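Local coordinates for phosphatase (PDB 1NF2), which probably acts as a magnesium-dependent phosphatase of the haloacid dehalogenase (HAD) family, with a substrate-binding domain of its own kind, at residues Y2-D16 and N249-T263. Sequence-based numbering, arbitrary orientation.
Sequences YRVFVFDLDGTLLND and NNDSGVSYVLERIST. With MG (magnesium ion), chain F.
Phe-5 and Phe-7, on one face of strand 4-8, pack against Val-254, Leu-258 and Ile-261, which helix 253-258 and the residues that follow present, strand and helix running nearly antiparallel (160°). Ile-261 CD1 meets the Phe-5 ring in its plane, 3.6 Å from CE1, and also touches Tyr-2, whose side chain it crosses at about a right angle. Leu-258 splits its branches, CD1 to Phe-5 and CD2 to Phe-7. Val-254 does likewise: CG1, anti to the backbone N (chi1 176°), lies 3.5 Å from Phe-7 CE1, while CG2 reaches the Thr-12 and Leu-13 backbone. Ile-28 and Leu-31 of helix 22-31 extend this core.

Polar contacts lie at both ends. Tyr-2 N donates to Ser-262 O (2.9 Å, 155° at the hydrogen), part of a single bridge between Tyr-2 and Thr-263. A water donates to Thr-12 O and accepts from Val-254 N (3.1 Å), linking the two backbones at the helix start. Asn-249 CB sits 3.3 Å from both Gly-11 O and Thr-12 O, its amide beside Leu-14 O; an alanine here would probably leave Leu-14 O without this polar neighbour and open a gap beside Gly-11.

Asp-8 OD1 binds magnesium at 2.5 Å just before turn 9-13, whose Gly-11 and Thr-12 meet Asn-249; Asp-10 and Asp-214 complete the site. Within the Rossmann-like HAD core, apolar packing holds the middle, backbone and water-mediated bonds the ends.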
loop_
_atom_site.group_PDB
_atom_site.type_symbol
_atom_site.label_atom_id
_atom_site.label_comp_id
_atom_site.label_asym_id
_atom_site.label_seq_id
_atom_site.Cartn_x
_atom_site.Cartn_y
_atom_site.Cartn_z
ATOM N N TYR A 2 22.737 6.666 -8.114
ATOM C CA TYR A 2 21.302 6.444 -8.000
ATOM C C TYR A 2 20.523 7.729 -8.200
ATOM O O TYR A 2 20.924 8.784 -7.709
ATOM C CB TYR A 2 21.006 5.846 -6.623
ATOM C CG TYR A 2 21.564 4.460 -6.500
ATOM C CD1 TYR A 2 20.847 3.362 -6.986
ATOM C CD2 TYR A 2 22.847 4.242 -5.999
ATOM C CE1 TYR A 2 21.392 2.087 -6.984
ATOM C CE2 TYR A 2 23.404 2.962 -5.990
ATOM C CZ TYR A 2 22.668 1.890 -6.489
ATOM O OH TYR A 2 23.205 0.623 -6.529
ATOM N N ARG A 3 19.406 7.641 -8.920
ATOM C CA ARG A 3 18.580 8.818 -9.195
ATOM C C ARG A 3 17.104 8.623 -8.852
ATOM O O ARG A 3 16.310 9.552 -8.988
ATOM C CB ARG A 3 18.689 9.207 -10.672
ATOM C CG ARG A 3 20.106 9.465 -11.144
ATOM C CD ARG A 3 20.138 9.860 -12.614
ATOM N NE ARG A 3 21.479 10.221 -13.065
ATOM C CZ ARG A 3 22.509 9.381 -13.109
ATOM N NH1 ARG A 3 22.354 8.124 -12.725
ATOM N NH2 ARG A 3 23.693 9.798 -13.541
ATOM N N VAL A 4 16.743 7.421 -8.410
ATOM C CA VAL A 4 15.355 7.110 -8.066
ATOM C C VAL A 4 15.340 6.465 -6.685
ATOM O O VAL A 4 16.025 5.479 -6.444
ATOM C CB VAL A 4 14.735 6.156 -9.116
ATOM C CG1 VAL A 4 13.277 5.821 -8.752
ATOM C CG2 VAL A 4 14.806 6.813 -10.491
ATOM N N PHE A 5 14.548 7.037 -5.790
ATOM C CA PHE A 5 14.481 6.578 -4.410
ATOM C C PHE A 5 13.066 6.154 -4.000
ATOM O O PHE A 5 12.168 6.980 -3.883
ATOM C CB PHE A 5 15.010 7.712 -3.521
ATOM C CG PHE A 5 16.400 8.172 -3.902
ATOM C CD1 PHE A 5 17.527 7.474 -3.463
ATOM C CD2 PHE A 5 16.576 9.252 -4.762
ATOM C CE1 PHE A 5 18.810 7.840 -3.880
ATOM C CE2 PHE A 5 17.855 9.629 -5.187
ATOM C CZ PHE A 5 18.976 8.919 -4.748
ATOM N N VAL A 6 12.881 4.857 -3.784
ATOM C CA VAL A 6 11.570 4.324 -3.416
ATOM C C VAL A 6 11.482 4.007 -1.921
ATOM O O VAL A 6 12.322 3.298 -1.376
ATOM C CB VAL A 6 11.263 3.056 -4.242
ATOM C CG1 VAL A 6 9.843 2.564 -3.939
ATOM C CG2 VAL A 6 11.414 3.371 -5.737
ATOM N N PHE A 7 10.449 4.521 -1.268
ATOM C CA PHE A 7 10.284 4.323 0.168
ATOM C C PHE A 7 8.920 3.769 0.576
ATOM O O PHE A 7 7.883 4.309 0.187
ATOM C CB PHE A 7 10.438 5.659 0.913
ATOM C CG PHE A 7 11.695 6.414 0.594
ATOM C CD1 PHE A 7 12.894 6.100 1.227
ATOM C CD2 PHE A 7 11.670 7.475 -0.309
ATOM C CE1 PHE A 7 14.059 6.837 0.968
ATOM C CE2 PHE A 7 12.831 8.219 -0.577
ATOM C CZ PHE A 7 14.025 7.897 0.065
ATOM N N ASP A 8 8.911 2.704 1.367
ATOM C CA ASP A 8 7.642 2.195 1.875
ATOM C C ASP A 8 7.391 3.196 3.007
ATOM O O ASP A 8 8.336 3.847 3.475
ATOM C CB ASP A 8 7.806 0.781 2.445
ATOM C CG ASP A 8 6.481 0.163 2.904
ATOM O OD1 ASP A 8 6.485 -1.015 3.331
ATOM O OD2 ASP A 8 5.436 0.840 2.844
ATOM N N LEU A 9 6.141 3.346 3.432
ATOM C CA LEU A 9 5.813 4.275 4.514
ATOM C C LEU A 9 5.886 3.579 5.871
ATOM O O LEU A 9 6.876 3.723 6.589
ATOM C CB LEU A 9 4.418 4.872 4.298
ATOM C CG LEU A 9 4.343 6.325 3.817
ATOM C CD1 LEU A 9 5.389 6.588 2.760
ATOM C CD2 LEU A 9 2.958 6.612 3.275
ATOM N N ASP A 10 4.844 2.821 6.215
ATOM C CA ASP A 10 4.801 2.103 7.487
ATOM C C ASP A 10 6.045 1.241 7.693
ATOM O O ASP A 10 6.551 0.631 6.747
ATOM C CB ASP A 10 3.539 1.230 7.558
ATOM C CG ASP A 10 2.265 2.054 7.705
ATOM O OD1 ASP A 10 1.919 2.429 8.845
ATOM O OD2 ASP A 10 1.619 2.344 6.679
ATOM N N GLY A 11 6.533 1.211 8.934
ATOM C CA GLY A 11 7.711 0.431 9.280
ATOM C C GLY A 11 8.994 0.822 8.564
ATOM O O GLY A 11 10.027 0.177 8.752
ATOM N N THR A 12 8.943 1.897 7.777
ATOM C CA THR A 12 10.091 2.337 6.986
ATOM C C THR A 12 10.387 3.835 7.135
ATOM O O THR A 12 11.222 4.223 7.954
ATOM C CB THR A 12 9.833 1.982 5.505
ATOM O OG1 THR A 12 9.553 0.577 5.417
ATOM C CG2 THR A 12 11.040 2.321 4.628
ATOM N N LEU A 13 9.716 4.672 6.350
ATOM C CA LEU A 13 9.919 6.116 6.449
ATOM C C LEU A 13 9.145 6.663 7.658
ATOM O O LEU A 13 9.547 7.657 8.258
ATOM C CB LEU A 13 9.435 6.832 5.183
ATOM C CG LEU A 13 10.263 7.994 4.611
ATOM C CD1 LEU A 13 9.335 8.908 3.821
ATOM C CD2 LEU A 13 10.949 8.782 5.717
ATOM N N LEU A 14 8.028 6.020 8.001
ATOM C CA LEU A 14 7.226 6.440 9.150
ATOM C C LEU A 14 7.671 5.673 10.382
ATOM O O LEU A 14 7.936 4.473 10.304
ATOM C CB LEU A 14 5.739 6.159 8.919
ATOM C CG LEU A 14 5.043 6.825 7.733
ATOM C CD1 LEU A 14 3.599 6.340 7.663
ATOM C CD2 LEU A 14 5.105 8.335 7.873
ATOM N N ASN A 15 7.766 6.350 11.522
ATOM C CA ASN A 15 8.158 5.646 12.732
ATOM C C ASN A 15 6.911 4.962 13.287
ATOM O O ASN A 15 5.836 5.048 12.686
ATOM C CB ASN A 15 8.795 6.605 13.763
ATOM C CG ASN A 15 7.841 7.692 14.268
ATOM O OD1 ASN A 15 8.290 8.710 14.803
ATOM N ND2 ASN A 15 6.539 7.481 14.120
ATOM N N ASP A 16 7.050 4.280 14.415
ATOM C CA ASP A 16 5.919 3.587 15.007
ATOM C C ASP A 16 4.750 4.497 15.385
ATOM O O ASP A 16 3.646 4.013 15.633
ATOM C CB ASP A 16 6.377 2.769 16.219
ATOM C CG ASP A 16 7.143 1.517 15.813
ATOM O OD1 ASP A 16 7.126 1.173 14.609
ATOM O OD2 ASP A 16 7.749 0.871 16.693
ATOM N N ASN A 249 13.077 2.088 11.933
ATOM C CA ASN A 249 12.242 3.169 11.426
ATOM C C ASN A 249 11.921 4.189 12.521
ATOM O O ASN A 249 11.466 5.295 12.235
ATOM C CB ASN A 249 10.936 2.617 10.825
ATOM C CG ASN A 249 10.026 1.982 11.866
ATOM O OD1 ASN A 249 8.820 2.252 11.900
ATOM N ND2 ASN A 249 10.592 1.131 12.710
ATOM N N ASN A 250 12.162 3.810 13.771
ATOM C CA ASN A 250 11.917 4.686 14.917
ATOM C C ASN A 250 13.069 5.655 15.075
ATOM O O ASN A 250 12.952 6.693 15.725
ATOM C CB ASN A 250 11.747 3.857 16.182
ATOM C CG ASN A 250 10.424 3.137 16.211
ATOM O OD1 ASN A 250 10.326 2.004 16.683
ATOM N ND2 ASN A 250 9.388 3.799 15.710
ATOM N N ASP A 251 14.201 5.296 14.493
ATOM C CA ASP A 251 15.343 6.177 14.513
ATOM C C ASP A 251 15.118 6.852 13.176
ATOM O O ASP A 251 13.991 7.235 12.836
ATOM C CB ASP A 251 16.642 5.379 14.490
ATOM C CG ASP A 251 16.665 4.285 15.535
ATOM O OD1 ASP A 251 16.496 4.602 16.733
ATOM O OD2 ASP A 251 16.846 3.106 15.158
ATOM N N SER A 252 16.175 6.995 12.408
ATOM C CA SER A 252 16.040 7.586 11.095
ATOM C C SER A 252 16.880 6.652 10.255
ATOM O O SER A 252 17.877 7.051 9.651
ATOM C CB SER A 252 16.589 9.014 11.081
ATOM O OG SER A 252 15.762 9.867 11.853
ATOM N N GLY A 253 16.468 5.381 10.277
ATOM C CA GLY A 253 17.161 4.343 9.542
ATOM C C GLY A 253 17.359 4.720 8.094
ATOM O O GLY A 253 18.399 4.414 7.507
ATOM N N VAL A 254 16.363 5.385 7.518
ATOM C CA VAL A 254 16.431 5.812 6.127
ATOM C C VAL A 254 17.590 6.783 5.901
ATOM O O VAL A 254 18.416 6.572 5.008
ATOM C CB VAL A 254 15.120 6.495 5.691
ATOM C CG1 VAL A 254 15.251 7.014 4.265
ATOM C CG2 VAL A 254 13.967 5.507 5.792
ATOM N N SER A 255 17.645 7.843 6.706
ATOM C CA SER A 255 18.709 8.843 6.596
ATOM C C SER A 255 20.087 8.223 6.757
ATOM O O SER A 255 21.011 8.542 6.017
ATOM C CB SER A 255 18.552 9.931 7.669
ATOM O OG SER A 255 17.485 10.815 7.381
ATOM N N TYR A 256 20.215 7.333 7.732
ATOM C CA TYR A 256 21.490 6.695 8.022
ATOM C C TYR A 256 22.183 6.104 6.794
ATOM O O TYR A 256 23.405 6.189 6.669
ATOM C CB TYR A 256 21.290 5.626 9.095
ATOM C CG TYR A 256 22.573 5.138 9.727
ATOM C CD1 TYR A 256 23.275 4.061 9.189
ATOM C CD2 TYR A 256 23.086 5.754 10.869
ATOM C CE1 TYR A 256 24.457 3.606 9.773
ATOM C CE2 TYR A 256 24.270 5.308 11.463
ATOM C CZ TYR A 256 24.949 4.234 10.910
ATOM O OH TYR A 256 26.120 3.792 11.483
ATOM N N VAL A 257 21.413 5.512 5.888
ATOM C CA VAL A 257 21.983 4.930 4.675
ATOM C C VAL A 257 21.862 5.906 3.509
ATOM O O VAL A 257 22.759 6.011 2.668
ATOM C CB VAL A 257 21.266 3.599 4.291
ATOM C CG1 VAL A 257 21.584 3.223 2.840
ATOM C CG2 VAL A 257 21.717 2.488 5.214
ATOM N N LEU A 258 20.751 6.630 3.476
ATOM C CA LEU A 258 20.494 7.588 2.419
ATOM C C LEU A 258 21.624 8.602 2.263
ATOM O O LEU A 258 21.994 8.964 1.148
ATOM C CB LEU A 258 19.175 8.304 2.698
ATOM C CG LEU A 258 18.579 9.176 1.601
ATOM C CD1 LEU A 258 18.467 8.398 0.287
ATOM C CD2 LEU A 258 17.211 9.660 2.070
ATOM N N GLU A 259 22.182 9.050 3.381
ATOM C CA GLU A 259 23.260 10.029 3.335
ATOM C C GLU A 259 24.572 9.485 2.781
ATOM O O GLU A 259 25.440 10.262 2.387
ATOM C CB GLU A 259 23.518 10.608 4.730
ATOM C CG GLU A 259 22.281 11.146 5.407
ATOM C CD GLU A 259 22.586 11.816 6.725
ATOM O OE1 GLU A 259 23.400 11.263 7.495
ATOM O OE2 GLU A 259 22.002 12.889 6.993
ATOM N N ARG A 260 24.729 8.164 2.744
ATOM C CA ARG A 260 25.976 7.575 2.251
ATOM C C ARG A 260 25.929 7.033 0.813
ATOM O O ARG A 260 26.970 6.713 0.229
ATOM C CB ARG A 260 26.434 6.443 3.185
ATOM C CG ARG A 260 26.486 6.793 4.686
ATOM C CD ARG A 260 27.113 8.173 4.980
ATOM N NE ARG A 260 28.444 8.365 4.404
ATOM C CZ ARG A 260 29.167 9.476 4.552
ATOM N NH1 ARG A 260 28.687 10.491 5.263
ATOM N NH2 ARG A 260 30.368 9.580 3.984
ATOM N N ILE A 261 24.735 6.934 0.240
ATOM C CA ILE A 261 24.595 6.395 -1.114
ATOM C C ILE A 261 25.062 7.327 -2.229
ATOM O O ILE A 261 24.813 8.528 -2.180
ATOM C CB ILE A 261 23.126 5.945 -1.373
ATOM C CG1 ILE A 261 22.840 5.935 -2.870
ATOM C CG2 ILE A 261 22.161 6.847 -0.647
ATOM C CD1 ILE A 261 21.432 5.543 -3.191
ATOM N N SER A 262 25.750 6.763 -3.227
ATOM C CA SER A 262 26.247 7.537 -4.371
ATOM C C SER A 262 25.061 8.031 -5.166
ATOM O O SER A 262 24.348 7.247 -5.802
ATOM C CB SER A 262 27.123 6.686 -5.288
ATOM O OG SER A 262 28.261 6.214 -4.601
ATOM N N THR A 263 24.866 9.338 -5.160
ATOM C CA THR A 263 23.729 9.897 -5.842
ATOM C C THR A 263 24.001 11.153 -6.640
ATOM O O THR A 263 24.876 11.953 -6.296
ATOM C CB THR A 263 22.630 10.230 -4.834
ATOM O OG1 THR A 263 21.644 11.053 -5.458
ATOM C CG2 THR A 263 23.209 10.980 -3.656
HETATM MG MG MG F . 5.582 -1.522 5.604
HETATM O O HOH W 1 13.546 5.877 8.775
#